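F420-dependent methylenetetrahydromethanopterin dehydrogenase (Methanopyrus kandleri, PDB 1QV9) catalyses the reversible, coenzyme F420-dependent interconversion of methenyl- and methylenetetrahydromethanopterin, a step of methanogenesis from carbon dioxide. Local coordinates at residues 183-188 and 206-211; 197-202 and 252-257. One frame throughout, in Å; residues are numbered along the deposited sequence.

Contact 1 of 2, residues 183-188 and 206-211; sequences IDRNTL and ALEIAE
Arg-185 takes hold of Glu-208 side-on in a salt bridge of two nitrogens to one oxygen: Arg-185 NE stands 2.8 Å from Glu-208 OE2, and Arg-185 NH1 3.0 Å from it. Arg-185 CG stands anti to the backbone N (chi1 178°) and the chain bends at chi2 and chi3, which turns NE and NH1 toward Glu-208. OE2 lies close to the guanidinium plane, but both nitrogens meet it from one face of the carboxylate, the planes being 50° apart. NH1 also forms a salt bridge with Glu-219 of the second subunit. Replacing Arg-185, an alanine would probably leave both glutamates without their shared positive partner and weaken this join between subunits. A water accepts from Arg-185 N at 2.9 Å and donates to Glu-211 OE2 at 2.6 Å. A second water sits between Asp-184 OD2 and Glu-211 OE1, 2.9 and 2.7 Å away, and probably eases the closeness of the two carboxylates. The turn leaving strand 180-183, an edge strand of the parallel sheet within this chain, is thereby fastened to helix 197-223 of the helix bundle. Beyond the polar pair, Leu-188 and Leu-207 reach tip to tip, CD1 to CD1 at 3.7 Å.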
loop_
_atom_site.group_PDB
_atom_site.type_symbol
_atom_site.label_atom_id
_atom_site.label_comp_id
_atom_site.label_asym_id
_atom_site.label_seq_id
_atom_site.Cartn_x
_atom_site.Cartn_y
_atom_site.Cartn_z
ATOM N N ILE A 183 14.740 5.598 27.023
ATOM C CA ILE A 183 14.617 5.700 25.581
ATOM C C ILE A 183 13.237 6.101 25.115
ATOM O O ILE A 183 12.209 5.586 25.593
ATOM C CB ILE A 183 14.980 4.327 24.925
ATOM C CG1 ILE A 183 16.418 3.946 25.311
ATOM C CG2 ILE A 183 14.784 4.375 23.385
ATOM C CD1 ILE A 183 16.800 2.499 24.944
ATOM N N ASP A 184 13.226 7.041 24.188
ATOM C CA ASP A 184 11.997 7.486 23.569
ATOM C C ASP A 184 12.244 8.105 22.215
ATOM O O ASP A 184 13.364 8.019 21.675
ATOM C CB ASP A 184 11.201 8.406 24.500
ATOM C CG ASP A 184 11.850 9.786 24.710
ATOM O OD1 ASP A 184 12.893 10.088 24.094
ATOM O OD2 ASP A 184 11.292 10.577 25.509
ATOM N N ARG A 185 11.192 8.677 21.634
ATOM C CA ARG A 185 11.270 9.305 20.331
ATOM C C ARG A 185 12.489 10.217 20.160
ATOM O O ARG A 185 13.220 10.126 19.159
ATOM C CB ARG A 185 9.969 10.089 20.104
ATOM C CG ARG A 185 9.909 10.836 18.803
ATOM C CD ARG A 185 9.687 12.309 18.981
ATOM N NE ARG A 185 8.540 12.669 19.812
ATOM C CZ ARG A 185 8.457 13.856 20.413
ATOM N NH1 ARG A 185 7.409 14.170 21.157
ATOM N NH2 ARG A 185 9.456 14.711 20.298
ATOM N N ASN A 186 12.755 11.061 21.155
ATOM C CA ASN A 186 13.875 11.979 21.019
ATOM C C ASN A 186 15.254 11.364 21.070
ATOM O O ASN A 186 16.223 11.981 20.641
ATOM C CB ASN A 186 13.761 13.131 22.020
ATOM C CG ASN A 186 12.670 14.141 21.612
ATOM O OD1 ASN A 186 12.265 14.199 20.433
ATOM N ND2 ASN A 186 12.203 14.946 22.580
ATOM N N THR A 187 15.360 10.147 21.597
ATOM C CA THR A 187 16.639 9.451 21.627
ATOM C C THR A 187 17.188 9.376 20.216
ATOM O O THR A 187 18.411 9.427 19.986
ATOM C CB THR A 187 16.409 8.000 22.157
ATOM O OG1 THR A 187 15.822 8.077 23.444
ATOM C CG2 THR A 187 17.721 7.219 22.253
ATOM N N LEU A 188 16.285 9.261 19.241
ATOM C CA LEU A 188 16.733 9.076 17.867
ATOM C C LEU A 188 17.470 10.285 17.264
ATOM O O LEU A 188 18.281 10.125 16.351
ATOM C CB LEU A 188 15.545 8.714 16.961
ATOM C CG LEU A 188 14.753 7.478 17.374
ATOM C CD1 LEU A 188 13.922 7.037 16.169
ATOM C CD2 LEU A 188 15.651 6.381 17.878
ATOM N N ALA A 206 6.989 6.852 14.473
ATOM C CA ALA A 206 6.629 5.542 14.945
ATOM C C ALA A 206 6.796 5.364 16.465
ATOM O O ALA A 206 5.972 4.735 17.096
ATOM C CB ALA A 206 7.479 4.452 14.181
ATOM N N LEU A 207 7.866 5.891 17.041
ATOM C CA LEU A 207 8.122 5.727 18.456
ATOM C C LEU A 207 7.147 6.589 19.247
ATOM O O LEU A 207 6.759 6.181 20.341
ATOM C CB LEU A 207 9.554 6.132 18.844
ATOM C CG LEU A 207 10.652 5.234 18.269
ATOM C CD1 LEU A 207 11.978 5.583 18.972
ATOM C CD2 LEU A 207 10.335 3.743 18.578
ATOM N N GLU A 208 6.753 7.731 18.693
ATOM C CA GLU A 208 5.802 8.579 19.414
ATOM C C GLU A 208 4.481 7.833 19.473
ATOM O O GLU A 208 3.847 7.743 20.545
ATOM C CB GLU A 208 5.630 9.937 18.722
ATOM C CG GLU A 208 4.599 10.804 19.466
ATOM C CD GLU A 208 5.127 11.332 20.778
ATOM O OE1 GLU A 208 4.274 11.717 21.625
ATOM O OE2 GLU A 208 6.367 11.345 20.984
ATOM N N ILE A 209 4.034 7.266 18.345
ATOM C CA ILE A 209 2.767 6.543 18.349
ATOM C C ILE A 209 2.831 5.333 19.292
ATOM O O ILE A 209 1.889 5.049 20.025
ATOM C CB ILE A 209 2.389 6.096 16.903
ATOM C CG1 ILE A 209 2.123 7.331 16.047
ATOM C CG2 ILE A 209 1.223 5.072 16.943
ATOM C CD1 ILE A 209 1.869 7.036 14.558
ATOM N N ALA A 210 3.927 4.580 19.252
ATOM C CA ALA A 210 4.104 3.446 20.128
ATOM C C ALA A 210 4.037 3.882 21.593
ATOM O O ALA A 210 3.406 3.215 22.384
ATOM C CB ALA A 210 5.468 2.739 19.817
ATOM N N GLU A 211 4.705 4.982 21.950
ATOM C CA GLU A 211 4.640 5.427 23.342
ATOM C C GLU A 211 3.185 5.770 23.702
ATOM O O GLU A 211 2.707 5.426 24.807
ATOM C CB GLU A 211 5.557 6.644 23.546
ATOM C CG GLU A 211 5.538 7.148 24.995
ATOM C CD GLU A 211 6.495 8.299 25.234
ATOM O OE1 GLU A 211 6.383 8.962 26.296
ATOM O OE2 GLU A 211 7.353 8.535 24.370
HETATM O O HOH W 1 8.522 10.639 26.390
HETATM O O HOH W 2 8.632 7.580 22.379
#

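Contact 2 of 2, residues 197-202 and 252-257; sequences PYAMVK and RELEKS
Leu-254 points toward helix 197-223, and its CD1 methyl does most of the touching. Leu-254 CD1 lies 3.7 Å from Ala-199 N and 4.0 Å from Tyr-198 CB, so it rests against the backbone as well as the side chains. With CG anti to the carbonyl carbon (chi1 -81°), the leucine reaches across to the aliphatic part of Lys-202, whose chain it meets at about a right angle, Leu-254 CD1 standing 3.7 Å from Lys-202 CE. The lysine bends at its last torsion, and NZ continues to salt bridges with Glu-250 of the same chain, Glu-253 of the third subunit and Glu-239 of the second. Behind CD1, Leu-254 CB faces Ala-199 CB at 4.1 Å. This is the antiparallel pairing of helices 197-223 and 227-257 in the helix bundle: the axes of 197-202 and 252-257 run at 169° and approach to 8.6 Å, a spacing that goes with the small alanine at the interface. One residue on, Glu-255 bends at chi2 (-69°), bringing Glu-255 OE2 to 3.7 Å from Ala-199 CB; CG lies alongside that methyl too. Its carboxylate accepts from the backbone nitrogens of Glu-195 and Asn-196, just ahead of helix 197-223. At Ser-257, OG turns back to donate to Leu-254 O at 2.7 Å, while the residue itself packs on Ser-257 of neighbouring subunits.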
loop_
_atom_site.group_PDB
_atom_site.type_symbol
_atom_site.label_atom_id
_atom_site.label_comp_id
_atom_site.label_asym_id
_atom_site.label_seq_id
_atom_site.Cartn_x
_atom_site.Cartn_y
_atom_site.Cartn_z
ATOM N N PRO A 197 17.150 11.793 6.180
ATOM C CA PRO A 197 16.457 12.435 7.285
ATOM C C PRO A 197 14.972 12.105 7.432
ATOM O O PRO A 197 14.484 12.087 8.578
ATOM C CB PRO A 197 16.744 13.921 7.053
ATOM C CG PRO A 197 16.843 14.041 5.594
ATOM C CD PRO A 197 17.573 12.772 5.157
ATOM N N TYR A 198 14.280 11.844 6.320
ATOM C CA TYR A 198 12.847 11.486 6.419
ATOM C C TYR A 198 12.728 10.099 7.053
ATOM O O TYR A 198 11.735 9.815 7.730
ATOM C CB TYR A 198 12.176 11.561 5.059
ATOM C CG TYR A 198 12.158 12.992 4.570
ATOM C CD1 TYR A 198 11.227 13.903 5.085
ATOM C CD2 TYR A 198 13.112 13.467 3.658
ATOM C CE1 TYR A 198 11.262 15.276 4.698
ATOM C CE2 TYR A 198 13.135 14.831 3.268
ATOM C CZ TYR A 198 12.223 15.707 3.792
ATOM O OH TYR A 198 12.295 17.025 3.405
ATOM N N ALA A 199 13.734 9.231 6.883
ATOM C CA ALA A 199 13.666 7.935 7.583
ATOM C C ALA A 199 13.709 8.190 9.099
ATOM O O ALA A 199 12.968 7.572 9.854
ATOM C CB ALA A 199 14.859 7.020 7.145
HETATM N N MSE A 200 14.607 9.080 9.566
HETATM C CA MSE A 200 14.672 9.382 10.983
HETATM C C MSE A 200 13.326 9.941 11.468
HETATM O O MSE A 200 12.833 9.565 12.528
HETATM C CB MSE A 200 15.779 10.418 11.292
HETATM C CG MSE A 200 15.826 10.723 12.775
HETATM SE SE MSE A 200 17.300 12.024 13.102
HETATM C CE MSE A 200 16.488 13.494 12.227
ATOM N N VAL A 201 12.763 10.863 10.696
ATOM C CA VAL A 201 11.527 11.499 11.103
ATOM C C VAL A 201 10.357 10.505 11.142
ATOM O O VAL A 201 9.492 10.544 12.059
ATOM C CB VAL A 201 11.258 12.701 10.169
ATOM C CG1 VAL A 201 9.842 13.156 10.272
ATOM C CG2 VAL A 201 12.239 13.844 10.568
ATOM N N LYS A 202 10.318 9.591 10.177
ATOM C CA LYS A 202 9.270 8.560 10.210
ATOM C C LYS A 202 9.477 7.640 11.416
ATOM O O LYS A 202 8.532 7.168 12.021
ATOM C CB LYS A 202 9.287 7.736 8.911
ATOM C CG LYS A 202 8.799 8.541 7.736
ATOM C CD LYS A 202 8.972 7.777 6.403
ATOM C CE LYS A 202 8.547 8.589 5.175
ATOM N NZ LYS A 202 7.080 8.727 5.023
ATOM N N ARG A 252 12.768 2.103 6.971
ATOM C CA ARG A 252 13.809 1.182 6.512
ATOM C C ARG A 252 13.847 1.138 4.983
ATOM O O ARG A 252 14.977 1.072 4.395
ATOM C CB ARG A 252 13.586 -0.192 7.089
ATOM C CG ARG A 252 14.758 -1.154 6.800
ATOM C CD ARG A 252 14.800 -2.126 7.872
ATOM N NE ARG A 252 15.935 -3.062 7.850
ATOM C CZ ARG A 252 17.078 -2.906 8.507
ATOM N NH1 ARG A 252 17.980 -3.874 8.433
ATOM N NH2 ARG A 252 17.355 -1.840 9.253
ATOM N N GLU A 253 12.694 1.152 4.310
ATOM C CA GLU A 253 12.698 1.124 2.843
ATOM C C GLU A 253 13.390 2.384 2.289
ATOM O O GLU A 253 14.018 2.310 1.246
ATOM C CB GLU A 253 11.283 0.973 2.267
ATOM C CG GLU A 253 10.670 -0.412 2.553
ATOM C CD GLU A 253 11.449 -1.598 1.945
ATOM O OE1 GLU A 253 11.781 -2.553 2.680
ATOM O OE2 GLU A 253 11.669 -1.567 0.730
ATOM N N LEU A 254 13.285 3.527 2.967
ATOM C CA LEU A 254 13.958 4.754 2.516
ATOM C C LEU A 254 15.472 4.530 2.610
ATOM O O LEU A 254 16.220 4.964 1.714
ATOM C CB LEU A 254 13.579 5.979 3.375
ATOM C CG LEU A 254 12.244 6.614 3.008
ATOM C CD1 LEU A 254 11.928 7.672 4.038
ATOM C CD2 LEU A 254 12.274 7.232 1.611
ATOM N N GLU A 255 15.931 3.863 3.660
ATOM C CA GLU A 255 17.376 3.615 3.756
ATOM C C GLU A 255 17.758 2.680 2.642
ATOM O O GLU A 255 18.840 2.836 2.040
ATOM C CB GLU A 255 17.757 3.029 5.108
ATOM C CG GLU A 255 17.567 4.031 6.283
ATOM C CD GLU A 255 18.562 5.198 6.260
ATOM O OE1 GLU A 255 19.686 5.063 6.809
ATOM O OE2 GLU A 255 18.212 6.247 5.678
ATOM N N LYS A 256 16.905 1.705 2.326
ATOM C CA LYS A 256 17.261 0.808 1.218
ATOM C C LYS A 256 17.377 1.595 -0.096
ATOM O O LYS A 256 18.274 1.317 -0.923
ATOM C CB LYS A 256 16.221 -0.314 1.035
ATOM C CG LYS A 256 16.242 -1.353 2.162
ATOM C CD LYS A 256 15.173 -2.418 1.907
ATOM C CE LYS A 256 15.096 -3.390 3.048
ATOM N NZ LYS A 256 13.943 -4.362 2.808
ATOM N N SER A 257 16.498 2.564 -0.330
ATOM C CA SER A 257 16.555 3.328 -1.574
ATOM C C SER A 257 17.866 4.069 -1.725
ATOM O O SER A 257 18.311 4.331 -2.856
ATOM C CB SER A 257 15.373 4.303 -1.678
ATOM O OG SER A 257 15.553 5.446 -0.877
#

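Helix 197-223 runs through both contacts, whose centres lie about 15 Å apart on the same side of the chain's centre. Along the sequence their segments alternate: 183-188 comes first, then 197-202, 206-211 and finally 252-257. Contact 1 ties the end of the parallel sheet to the middle of that helix, whereas contact 2 pairs its first turn with the final turn of helix 227-257. The alpha/beta domain is thus joined to the helix bundle, and the bundle to itself, through one shared helix. The two contacts meet where Leu-188 O packs 3.9 Å from the SE atom of selenomethionine Met-200. Both also touch the second subunit; contact 2 reaches the third and fourth as well, within the hexamer.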